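Local coordinates for protein putative nucleotidyltransferase TM1012 (Thermotoga maritima, PDB 4HX0) that probably transfers a nucleotide from a nucleoside triphosphate to an acceptor, as a putative nucleotidyltransferase of the aminoglycoside-2''-adenylyltransferase family, at residues Y19-N24 with E62-E67; D48-T53 with K94-G99; F68-V73 with E87-G92. All blocks are in the same frame, centred on the assembly; numbering follows the deposited sequence. Where two conformers were deposited one is given.

Contact 1. Residues Y19-N24 with E62-E67. With BU1 (1,4-butanediol), chain P; BU1 (1,4-butanediol), chain J.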
loop_
_atom_site.group_PDB
_atom_site.type_symbol
_atom_site.label_atom_id
_atom_site.label_comp_id
_atom_site.label_asym_id
_atom_site.label_seq_id
_atom_site.Cartn_x
_atom_site.Cartn_y
_atom_site.Cartn_z
ATOM N N TYR A 19 -5.469 6.983 10.568
ATOM C CA TYR A 19 -5.142 6.395 11.847
ATOM C C TYR A 19 -6.257 6.561 12.865
ATOM O O TYR A 19 -6.625 5.615 13.531
ATOM C CB TYR A 19 -3.857 7.027 12.367
ATOM C CG TYR A 19 -3.480 6.601 13.748
ATOM C CD1 TYR A 19 -2.972 5.323 13.980
ATOM C CD2 TYR A 19 -3.611 7.474 14.836
ATOM C CE1 TYR A 19 -2.604 4.928 15.252
ATOM C CE2 TYR A 19 -3.245 7.071 16.112
ATOM C CZ TYR A 19 -2.752 5.793 16.302
ATOM O OH TYR A 19 -2.375 5.351 17.548
ATOM N N ASP A 20 -6.810 7.761 12.974
ATOM C CA ASP A 20 -7.880 7.971 13.952
ATOM C C ASP A 20 -9.099 7.081 13.719
ATOM O O ASP A 20 -9.729 6.658 14.660
ATOM C CB ASP A 20 -8.271 9.441 14.024
ATOM C CG ASP A 20 -7.254 10.274 14.822
ATOM O OD1 ASP A 20 -6.400 9.710 15.547
ATOM O OD2 ASP A 20 -7.301 11.498 14.704
ATOM N N ARG A 21 -9.412 6.766 12.472
ATOM C CA ARG A 21 -10.564 5.915 12.233
ATOM C C ARG A 21 -10.260 4.438 12.257
ATOM O O ARG A 21 -11.179 3.621 12.316
ATOM C CB ARG A 21 -11.212 6.260 10.907
ATOM C CG ARG A 21 -11.768 7.650 10.896
ATOM C CD ARG A 21 -12.875 7.712 9.875
ATOM N NE ARG A 21 -13.196 9.093 9.644
ATOM C CZ ARG A 21 -14.099 9.506 8.779
ATOM N NH1 ARG A 21 -14.768 8.628 8.038
ATOM N NH2 ARG A 21 -14.315 10.799 8.659
ATOM N N LEU A 22 -8.988 4.083 12.134
ATOM C CA LEU A 22 -8.645 2.663 12.083
ATOM C C LEU A 22 -8.074 2.184 13.389
ATOM O O LEU A 22 -8.183 1.010 13.690
ATOM C CB LEU A 22 -7.652 2.363 10.961
ATOM C CG LEU A 22 -8.196 2.599 9.552
ATOM C CD1 LEU A 22 -7.141 2.243 8.520
ATOM C CD2 LEU A 22 -9.441 1.744 9.347
ATOM N N LYS A 23 -7.464 3.097 14.146
ATOM C CA LYS A 23 -6.689 2.726 15.338
ATOM C C LYS A 23 -7.443 1.790 16.261
ATOM O O LYS A 23 -6.874 0.836 16.790
ATOM C CB LYS A 23 -6.147 3.944 16.103
ATOM C CG LYS A 23 -7.185 4.913 16.642
ATOM C CD LYS A 23 -6.501 6.129 17.244
ATOM C CE LYS A 23 -7.488 7.004 17.992
ATOM N NZ LYS A 23 -6.871 8.313 18.340
ATOM N N ASN A 24 -8.719 2.043 16.465
ATOM C CA ASN A 24 -9.436 1.156 17.342
ATOM C C ASN A 24 -10.514 0.343 16.614
ATOM O O ASN A 24 -11.614 0.085 17.125
ATOM C CB ASN A 24 -9.871 1.899 18.603
ATOM C CG ASN A 24 -8.688 2.279 19.489
ATOM O OD1 ASN A 24 -7.998 1.419 20.043
ATOM N ND2 ASN A 24 -8.446 3.576 19.622
ATOM N N GLU A 62 -13.145 0.763 3.355
ATOM C CA GLU A 62 -14.034 1.493 2.475
ATOM C C GLU A 62 -15.268 1.987 3.244
ATOM O O GLU A 62 -15.689 3.119 3.070
ATOM C CB GLU A 62 -14.460 0.584 1.334
ATOM C CG GLU A 62 -15.565 1.156 0.477
ATOM C CD GLU A 62 -15.879 0.262 -0.679
ATOM O OE1 GLU A 62 -16.143 -0.941 -0.500
ATOM O OE2 GLU A 62 -15.842 0.782 -1.775
ATOM N N ARG A 63 -15.837 1.117 4.075
ATOM C CA ARG A 63 -17.002 1.475 4.874
ATOM C C ARG A 63 -16.644 2.533 5.933
ATOM O O ARG A 63 -17.349 3.527 6.098
ATOM C CB ARG A 63 -17.548 0.213 5.538
ATOM C CG ARG A 63 -18.777 0.453 6.385
ATOM C CD ARG A 63 -19.211 -0.773 7.163
ATOM N NE ARG A 63 -20.443 -0.421 7.864
ATOM C CZ ARG A 63 -21.234 -1.270 8.506
ATOM N NH1 ARG A 63 -20.935 -2.569 8.555
ATOM N NH2 ARG A 63 -22.335 -0.812 9.101
ATOM N N ILE A 64 -15.562 2.302 6.671
ATOM C CA ILE A 64 -15.082 3.292 7.649
ATOM C C ILE A 64 -14.872 4.677 7.028
ATOM O O ILE A 64 -15.138 5.705 7.659
ATOM C CB ILE A 64 -13.805 2.795 8.337
ATOM C CG1 ILE A 64 -14.148 1.602 9.234
ATOM C CG2 ILE A 64 -13.158 3.901 9.168
ATOM C CD1 ILE A 64 -12.958 0.741 9.614
ATOM N N PHE A 65 -14.377 4.714 5.797
ATOM C CA PHE A 65 -14.061 5.981 5.134
ATOM C C PHE A 65 -15.014 6.250 3.973
ATOM O O PHE A 65 -14.650 6.888 2.982
ATOM C CB PHE A 65 -12.617 5.947 4.617
ATOM C CG PHE A 65 -11.593 5.857 5.711
ATOM C CD1 PHE A 65 -11.083 7.005 6.293
ATOM C CD2 PHE A 65 -11.139 4.621 6.142
ATOM C CE1 PHE A 65 -10.147 6.910 7.315
ATOM C CE2 PHE A 65 -10.189 4.519 7.138
ATOM C CZ PHE A 65 -9.692 5.666 7.722
ATOM N N SER A 66 -16.254 5.793 4.122
ATOM C CA SER A 66 -17.228 5.834 3.031
ATOM C C SER A 66 -17.365 7.215 2.383
ATOM O O SER A 66 -17.448 7.327 1.156
ATOM C CB SER A 66 -18.589 5.323 3.523
ATOM O OG SER A 66 -19.040 6.103 4.607
ATOM N N GLU A 67 -17.375 8.270 3.194
ATOM C CA GLU A 67 -17.514 9.626 2.654
ATOM C C GLU A 67 -16.355 10.062 1.737
ATOM O O GLU A 67 -16.510 11.002 0.955
ATOM C CB GLU A 67 -17.765 10.636 3.774
ATOM C CG GLU A 67 -16.539 10.949 4.619
ATOM C CD GLU A 67 -16.511 10.172 5.921
ATOM O OE1 GLU A 67 -16.389 10.862 6.970
ATOM O OE2 GLU A 67 -16.632 8.905 5.896
HETATM C C1 BU1 P . -5.796 -0.674 14.072
HETATM C C2 BU1 P . -4.994 0.579 13.698
HETATM C C3 BU1 P . -3.535 0.389 14.056
HETATM C C4 BU1 P . -2.934 1.566 14.803
HETATM O O5 BU1 P . -6.575 -1.170 12.969
HETATM O O6 BU1 P . -1.910 1.056 15.676
HETATM C C1 BU1 J . -11.652 12.695 8.643
HETATM C C2 BU1 J . -12.765 13.734 8.566
HETATM C C3 BU1 J . -12.213 15.004 7.937
HETATM C C4 BU1 J . -13.006 15.467 6.726
HETATM O O5 BU1 J . -11.877 11.835 9.760
HETATM O O6 BU1 J . -12.086 15.943 5.731
#
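Arg21, near the end of helix 9-22, faces Ile64, the last helical residue of helix 55-64, with their CA atoms 7.0 Å apart; the chain then leaves helical geometry at Phe65. Arg21 does most of the joining. From CG to NE its chain runs extended past the Phe65 ring, with Arg21 CB 3.6 Å from Phe65 CZ, and the guanidinium plane ends up only 2° from that of the ring. The edge of the guanidinium is fully used. NH1 gives one hydrogen to Ile64 O at 3.0 Å, lying in the carbonyl plane, and a second to Glu67 OE2. NH2 reaches Glu67 OE1 at 2.7 Å, which completes an end-on, two-nitrogen salt bridge. The acid does not lie flat with its partner: the carboxylate is turned 42° from the guanidinium, so both its oxygens are met from above their plane. A bend at chi2 (-99°) swings Glu67 back toward the arginine. The two helices lie on one face of the mixed sheet of this nucleotidyltransferase-like fold, and between them Phe65 reaches down to Leu88 and Ile90 of strand 81-90. Leu22 closes the apolar side: its CD2 meets the ring edge at Phe65 CE2, 3.6 Å away, and touches Ile64 CD1 at 3.7 Å, while Ile64 CG2 sits over one face of the same ring. A 1,4-butanediol takes the remaining guanidinium edge, its O5 accepting from Arg21 NE at 3.0 Å and more weakly from NH2; Lys17 binds the same molecule.

Contact 2. Residues D48-T53 with K94-G99. With BU1 (1,4-butanediol), chain L.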
loop_
_atom_site.group_PDB
_atom_site.type_symbol
_atom_site.label_atom_id
_atom_site.label_comp_id
_atom_site.label_asym_id
_atom_site.label_seq_id
_atom_site.Cartn_x
_atom_site.Cartn_y
_atom_site.Cartn_z
ATOM N N ASP A 48 1.029 9.937 -2.662
ATOM C CA ASP A 48 -0.263 9.390 -2.304
ATOM C C ASP A 48 -0.013 8.403 -1.187
ATOM O O ASP A 48 1.137 8.148 -0.816
ATOM C CB ASP A 48 -0.920 8.703 -3.498
ATOM C CG ASP A 48 -0.012 7.692 -4.148
ATOM O OD1 ASP A 48 0.960 7.264 -3.490
ATOM O OD2 ASP A 48 -0.252 7.328 -5.318
ATOM N N ILE A 49 -1.088 7.859 -0.643
ATOM C CA ILE A 49 -0.966 7.006 0.525
ATOM C C ILE A 49 -1.513 5.656 0.095
ATOM O O ILE A 49 -2.602 5.574 -0.476
ATOM C CB ILE A 49 -1.756 7.567 1.708
ATOM C CG1 ILE A 49 -1.172 8.922 2.161
ATOM C CG2 ILE A 49 -1.801 6.559 2.853
ATOM C CD1 ILE A 49 -1.978 9.571 3.271
ATOM N N ASP A 50 -0.732 4.612 0.323
ATOM C CA ASP A 50 -1.122 3.260 -0.048
ATOM C C ASP A 50 -1.398 2.513 1.217
ATOM O O ASP A 50 -0.563 2.474 2.104
ATOM C CB ASP A 50 0.013 2.558 -0.774
ATOM C CG ASP A 50 0.345 3.209 -2.068
ATOM O OD1 ASP A 50 -0.587 3.664 -2.746
ATOM O OD2 ASP A 50 1.535 3.298 -2.408
ATOM N N ILE A 51 -2.579 1.925 1.295
ATOM C CA ILE A 51 -2.933 1.114 2.426
ATOM C C ILE A 51 -3.110 -0.287 1.889
ATOM O O ILE A 51 -3.883 -0.524 0.970
ATOM C CB ILE A 51 -4.230 1.596 3.111
ATOM C CG1 ILE A 51 -4.112 3.056 3.595
ATOM C CG2 ILE A 51 -4.615 0.660 4.257
ATOM C CD1 ILE A 51 -2.941 3.330 4.520
ATOM N N GLN A 52 -2.353 -1.216 2.442
ATOM C CA GLN A 52 -2.528 -2.586 2.085
ATOM C C GLN A 52 -3.193 -3.278 3.269
ATOM O O GLN A 52 -2.943 -2.954 4.435
ATOM C CB GLN A 52 -1.178 -3.209 1.757
ATOM C CG GLN A 52 -1.229 -4.689 1.466
ATOM C CD GLN A 52 0.080 -5.192 0.901
ATOM O OE1 GLN A 52 0.961 -4.399 0.578
ATOM N NE2 GLN A 52 0.209 -6.512 0.771
ATOM N N THR A 53 -4.057 -4.224 2.967
ATOM C CA THR A 53 -4.836 -4.837 4.005
ATOM C C THR A 53 -5.214 -6.208 3.478
ATOM O O THR A 53 -4.680 -6.653 2.473
ATOM C CB THR A 53 -6.068 -3.946 4.322
ATOM O OG1 THR A 53 -6.852 -4.551 5.356
ATOM C CG2 THR A 53 -6.925 -3.714 3.054
ATOM N N LYS A 94 -4.781 11.132 -2.546
ATOM C CA LYS A 94 -5.280 9.841 -2.987
ATOM C C LYS A 94 -4.784 8.764 -2.043
ATOM O O LYS A 94 -3.603 8.719 -1.707
ATOM C CB LYS A 94 -4.783 9.500 -4.383
ATOM C CG LYS A 94 -5.403 8.227 -4.961
ATOM C CD LYS A 94 -6.384 8.548 -6.069
ATOM C CE LYS A 94 -5.639 9.256 -7.196
ATOM N NZ LYS A 94 -6.584 9.858 -8.171
ATOM N N VAL A 95 -5.702 7.898 -1.632
ATOM C CA VAL A 95 -5.380 6.781 -0.764
ATOM C C VAL A 95 -5.764 5.536 -1.533
ATOM O O VAL A 95 -6.927 5.345 -1.856
ATOM C CB VAL A 95 -6.147 6.866 0.573
ATOM C CG1 VAL A 95 -5.799 5.680 1.468
ATOM C CG2 VAL A 95 -5.876 8.198 1.263
ATOM N N GLU A 96 -4.770 4.719 -1.884
ATOM C CA GLU A 96 -5.040 3.461 -2.571
ATOM C C GLU A 96 -5.283 2.417 -1.508
ATOM O O GLU A 96 -4.469 2.239 -0.606
ATOM C CB GLU A 96 -3.846 3.026 -3.425
ATOM C CG GLU A 96 -3.239 4.136 -4.259
ATOM C CD GLU A 96 -4.108 4.472 -5.456
ATOM O OE1 GLU A 96 -5.210 3.887 -5.607
ATOM O OE2 GLU A 96 -3.684 5.297 -6.268
ATOM N N ILE A 97 -6.406 1.719 -1.619
ATOM C CA ILE A 97 -6.693 0.634 -0.695
ATOM C C ILE A 97 -6.495 -0.653 -1.476
ATOM O O ILE A 97 -7.128 -0.853 -2.522
ATOM C CB ILE A 97 -8.163 0.677 -0.217
ATOM C CG1 ILE A 97 -8.482 2.046 0.394
ATOM C CG2 ILE A 97 -8.417 -0.459 0.767
ATOM C CD1 ILE A 97 -9.939 2.161 0.814
ATOM N N MET A 98 -5.595 -1.506 -0.993
ATOM C CA MET A 98 -5.322 -2.783 -1.655
ATOM C C MET A 98 -5.481 -3.923 -0.686
ATOM O O MET A 98 -4.662 -4.091 0.210
ATOM C CB MET A 98 -3.906 -2.820 -2.210
ATOM C CG MET A 98 -3.799 -2.215 -3.582
ATOM S SD MET A 98 -3.619 -0.453 -3.392
ATOM C CE MET A 98 -1.860 -0.375 -3.055
ATOM N N GLY A 99 -6.538 -4.709 -0.878
ATOM C CA GLY A 99 -6.801 -5.844 -0.002
ATOM C C GLY A 99 -6.324 -7.131 -0.640
ATOM O O GLY A 99 -6.628 -7.385 -1.808
HETATM C C1 BU1 L . 5.332 4.148 -4.357
HETATM C C2 BU1 L . 4.255 5.148 -3.946
HETATM C C3 BU1 L . 4.071 6.210 -5.025
HETATM C C4 BU1 L . 4.556 7.577 -4.569
HETATM O O5 BU1 L . 5.666 4.319 -5.732
HETATM O O6 BU1 L . 3.701 8.079 -3.539
#
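Asp50 and Glu96 lie side by side on neighbouring parallel strands and point the same way, their carboxylate planes 32° apart; Asp50 OD1 rests against Glu96 CG at 3.1 Å. Asp48 meets Glu96 quite differently, with the two carboxylates almost perpendicular (84°) and Asp48 OD2 4.1 Å from Glu96 OE2. With its CG set between the backbone N and the carbonyl carbon (chi1 52°), Asp48 turns OD1 to a 1,4-butanediol, whose O6 donates to it at 2.9 Å. The Asp-x-Asp spacing of Asp48 and Asp50 matches the place where polymerase-beta-like nucleotidyltransferases carry their metal-binding carboxylates, so this end of the strand pair probably belongs to the active site. On the other face the contact is largely apolar: Ile51 CG1 packs on Val95 CG1 at 3.8 Å. Five backbone hydrogen bonds, from Ile49 N to Lys94 O through Thr53 N to Met98 O, keep the register unbroken, and Thr53 OG1 bonds to Asn28 O. Both are inner strands of the mixed sheet: strand 29-32 lies beyond 49-53 and strand 81-90 beyond 93-103, while helix 9-22 covers Ile49 and Val95 through Ile18, and helix 55-64 covers Ile51 and Ile97 through Ile61.

Contact 3. Residues F68-V73 with E87-G92. With BU1 (1,4-butanediol), chain J; BU1 (1,4-butanediol), chain S.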
loop_
_atom_site.group_PDB
_atom_site.type_symbol
_atom_site.label_atom_id
_atom_site.label_comp_id
_atom_site.label_asym_id
_atom_site.label_seq_id
_atom_site.Cartn_x
_atom_site.Cartn_y
_atom_site.Cartn_z
ATOM N N PHE A 68 -15.213 9.359 1.818
ATOM C CA PHE A 68 -14.010 9.699 1.046
ATOM C C PHE A 68 -13.772 8.800 -0.155
ATOM O O PHE A 68 -12.822 9.003 -0.885
ATOM C CB PHE A 68 -12.772 9.592 1.933
ATOM C CG PHE A 68 -12.828 10.464 3.126
ATOM C CD1 PHE A 68 -12.775 11.843 2.987
ATOM C CD2 PHE A 68 -12.980 9.911 4.387
ATOM C CE1 PHE A 68 -12.847 12.661 4.097
ATOM C CE2 PHE A 68 -13.046 10.722 5.513
ATOM C CZ PHE A 68 -12.991 12.102 5.361
ATOM N N VAL A 69 -14.632 7.818 -0.343
ATOM C CA VAL A 69 -14.427 6.815 -1.386
ATOM C C VAL A 69 -14.597 7.454 -2.752
ATOM O O VAL A 69 -15.667 7.986 -3.075
ATOM C CB VAL A 69 -15.379 5.606 -1.238
ATOM C CG1 VAL A 69 -15.170 4.609 -2.367
ATOM C CG2 VAL A 69 -15.179 4.917 0.111
ATOM N N SER A 70 -13.534 7.389 -3.540
ATOM C CA SER A 70 -13.528 7.887 -4.907
ATOM C C SER A 70 -13.639 6.748 -5.907
ATOM O O SER A 70 -14.120 6.941 -7.023
ATOM C CB SER A 70 -12.262 8.699 -5.173
ATOM O OG SER A 70 -11.106 7.954 -4.814
ATOM N N LYS A 71 -13.166 5.569 -5.509
ATOM C CA LYS A 71 -13.334 4.353 -6.304
ATOM C C LYS A 71 -13.684 3.231 -5.364
ATOM O O LYS A 71 -12.889 2.906 -4.440
ATOM C CB LYS A 71 -12.054 3.993 -7.075
ATOM C CG LYS A 71 -11.513 5.078 -7.998
ATOM C CD LYS A 71 -12.243 5.135 -9.331
ATOM C CE LYS A 71 -11.556 6.097 -10.284
ATOM N NZ LYS A 71 -11.785 7.512 -9.908
ATOM N N LYS A 72 -14.869 2.649 -5.593
ATOM C CA LYS A 72 -15.352 1.529 -4.815
ATOM C C LYS A 72 -14.323 0.426 -4.847
ATOM O O LYS A 72 -13.674 0.215 -5.873
ATOM C CB LYS A 72 -16.662 0.985 -5.390
ATOM C CG LYS A 72 -17.918 1.681 -4.884
ATOM C CD LYS A 72 -19.147 0.919 -5.368
ATOM C CE LYS A 72 -19.002 -0.580 -5.129
ATOM N NZ LYS A 72 -19.283 -0.970 -3.715
ATOM N N VAL A 73 -14.171 -0.252 -3.729
ATOM C CA VAL A 73 -13.322 -1.419 -3.650
ATOM C C VAL A 73 -13.922 -2.527 -4.490
ATOM O O VAL A 73 -15.095 -2.895 -4.333
ATOM C CB VAL A 73 -13.135 -1.888 -2.208
ATOM C CG1 VAL A 73 -12.327 -3.180 -2.162
ATOM C CG2 VAL A 73 -12.441 -0.800 -1.405
ATOM N N GLU A 87 -10.207 3.266 -3.834
ATOM C CA GLU A 87 -9.495 4.504 -3.592
ATOM C C GLU A 87 -10.330 5.446 -2.770
ATOM O O GLU A 87 -11.551 5.479 -2.887
ATOM C CB GLU A 87 -9.116 5.189 -4.906
ATOM C CG GLU A 87 -8.117 4.397 -5.713
ATOM C CD GLU A 87 -7.693 5.081 -6.995
ATOM O OE1 GLU A 87 -8.516 5.769 -7.637
ATOM O OE2 GLU A 87 -6.529 4.903 -7.382
ATOM N N LEU A 88 -9.638 6.180 -1.920
ATOM C CA LEU A 88 -10.201 7.300 -1.205
ATOM C C LEU A 88 -9.488 8.539 -1.671
ATOM O O LEU A 88 -8.330 8.488 -2.111
ATOM C CB LEU A 88 -9.970 7.162 0.295
ATOM C CG LEU A 88 -10.210 5.801 0.955
ATOM C CD1 LEU A 88 -9.773 5.874 2.412
ATOM C CD2 LEU A 88 -11.663 5.383 0.867
ATOM N N ILE A 89 -10.162 9.666 -1.533
ATOM C CA ILE A 89 -9.479 10.911 -1.586
ATOM C C ILE A 89 -9.793 11.618 -0.277
ATOM O O ILE A 89 -10.941 11.822 0.066
ATOM C CB ILE A 89 -9.846 11.728 -2.846
ATOM C CG1 ILE A 89 -9.324 11.003 -4.103
ATOM C CG2 ILE A 89 -9.251 13.118 -2.742
ATOM C CD1 ILE A 89 -9.622 11.715 -5.398
ATOM N N ILE A 90 -8.755 11.939 0.482
ATOM C CA ILE A 90 -8.936 12.640 1.737
ATOM C C ILE A 90 -8.129 13.915 1.639
ATOM O O ILE A 90 -6.926 13.874 1.366
ATOM C CB ILE A 90 -8.468 11.804 2.962
ATOM C CG1 ILE A 90 -9.150 10.425 2.995
ATOM C CG2 ILE A 90 -8.729 12.588 4.250
ATOM C CD1 ILE A 90 -8.611 9.483 4.073
ATOM N N ASP A 91 -8.806 15.052 1.833
ATOM C CA ASP A 91 -8.144 16.358 1.721
ATOM C C ASP A 91 -7.310 16.474 0.437
ATOM O O ASP A 91 -6.195 16.974 0.480
ATOM C CB ASP A 91 -7.223 16.612 2.929
ATOM C CG ASP A 91 -7.950 16.516 4.248
ATOM O OD1 ASP A 91 -9.197 16.463 4.241
ATOM O OD2 ASP A 91 -7.272 16.505 5.297
ATOM N N GLY A 92 -7.842 15.978 -0.674
ATOM C CA GLY A 92 -7.160 16.007 -1.956
ATOM C C GLY A 92 -6.008 15.031 -2.122
ATOM O O GLY A 92 -5.326 15.066 -3.125
HETATM C C1 BU1 J . -11.652 12.695 8.643
HETATM C C2 BU1 J . -12.765 13.734 8.566
HETATM C C3 BU1 J . -12.213 15.004 7.937
HETATM C C4 BU1 J . -13.006 15.467 6.726
HETATM O O5 BU1 J . -11.877 11.835 9.760
HETATM O O6 BU1 J . -12.086 15.943 5.731
HETATM C C1 BU1 S . -17.321 -5.699 -5.390
HETATM C C2 BU1 S . -16.099 -6.510 -4.962
HETATM C C3 BU1 S . -15.390 -7.247 -6.107
HETATM C C4 BU1 S . -15.880 -6.847 -7.498
HETATM O O5 BU1 S . -17.122 -4.303 -5.100
HETATM O O6 BU1 S . -15.119 -7.495 -8.532
HETATM O O HOH W 1 -9.812 7.973 -7.069
#
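Phe68 and Ile90 reach each other through like first torsions: each sends its CG branch opposite its own carbonyl carbon, Phe68 CG at chi1 -58° and Ile90 CG1 at chi1 -54°. The result is a CH-pi contact, with Ile90 CG1 over one face of the Phe68 ring, 4.1 Å from its centroid and displaced toward the rim. At the ring's edge, in its plane, lies C2 of a 1,4-butanediol, and Arg21 of helix 9-22 also touches the ring. A serine in place of Phe68 would probably leave Ile90 CG1 without the ring face it packs on and the diol without the ring edge it meets. The backbone starts as an antiparallel pairing, Ile89 N donating to Phe68 O at 2.8 Å and Val69 standing opposite Leu88. One residue on, the register slips: Ser70 and Lys71 both face Glu87, a classic beta bulge in the hairpin of strands 69-77 and 81-90. Glu87 O therefore takes two amides, Ser70 N at 2.8 Å and Lys71 N at 3.1 Å, both from the same side of its carbonyl plane; the second bond is nearly straight (176°). Glu87 N returns a bond to Lys71 O at 2.8 Å. At the bulge the Lys71 and Glu87 side chains run side by side, Glu87 OE1 lying against Lys71 CG, but the charged ends stop short of a salt bridge. A water fills in: it donates to Glu87 OE1 at 2.6 Å, hydrogen-bonds Ser70 OG and weakly accepts from Lys71 NZ. On the opposite side of the hairpin, Val69 CG2 packs on Leu88 CD2 at 3.6 Å, and Leu88 continues onto Val95 and Ile97 of the next strand.

In the fold
Contact 3 touches both of the others: its centre is about 10 Å from that of contact 2 and about 12 Å from that of contact 1. Toward contact 2 the link is the sheet itself, Val95 N sitting 2.7 Å from Leu88 O in a probable hydrogen bond. Toward contact 1 it is Glu62 OE2, 2.8 Å from Val73 N, together with Arg21 NH2 against Phe68 CE2 at 3.4 Å. Contacts 1 and 3 also touch one and the same 1,4-butanediol. Contact 2 has its own diol, beside the aspartates of the probable active site; contacts 1 and 2, their centres about 12 Å apart, do not touch, their nearest atoms being about 4 Å apart.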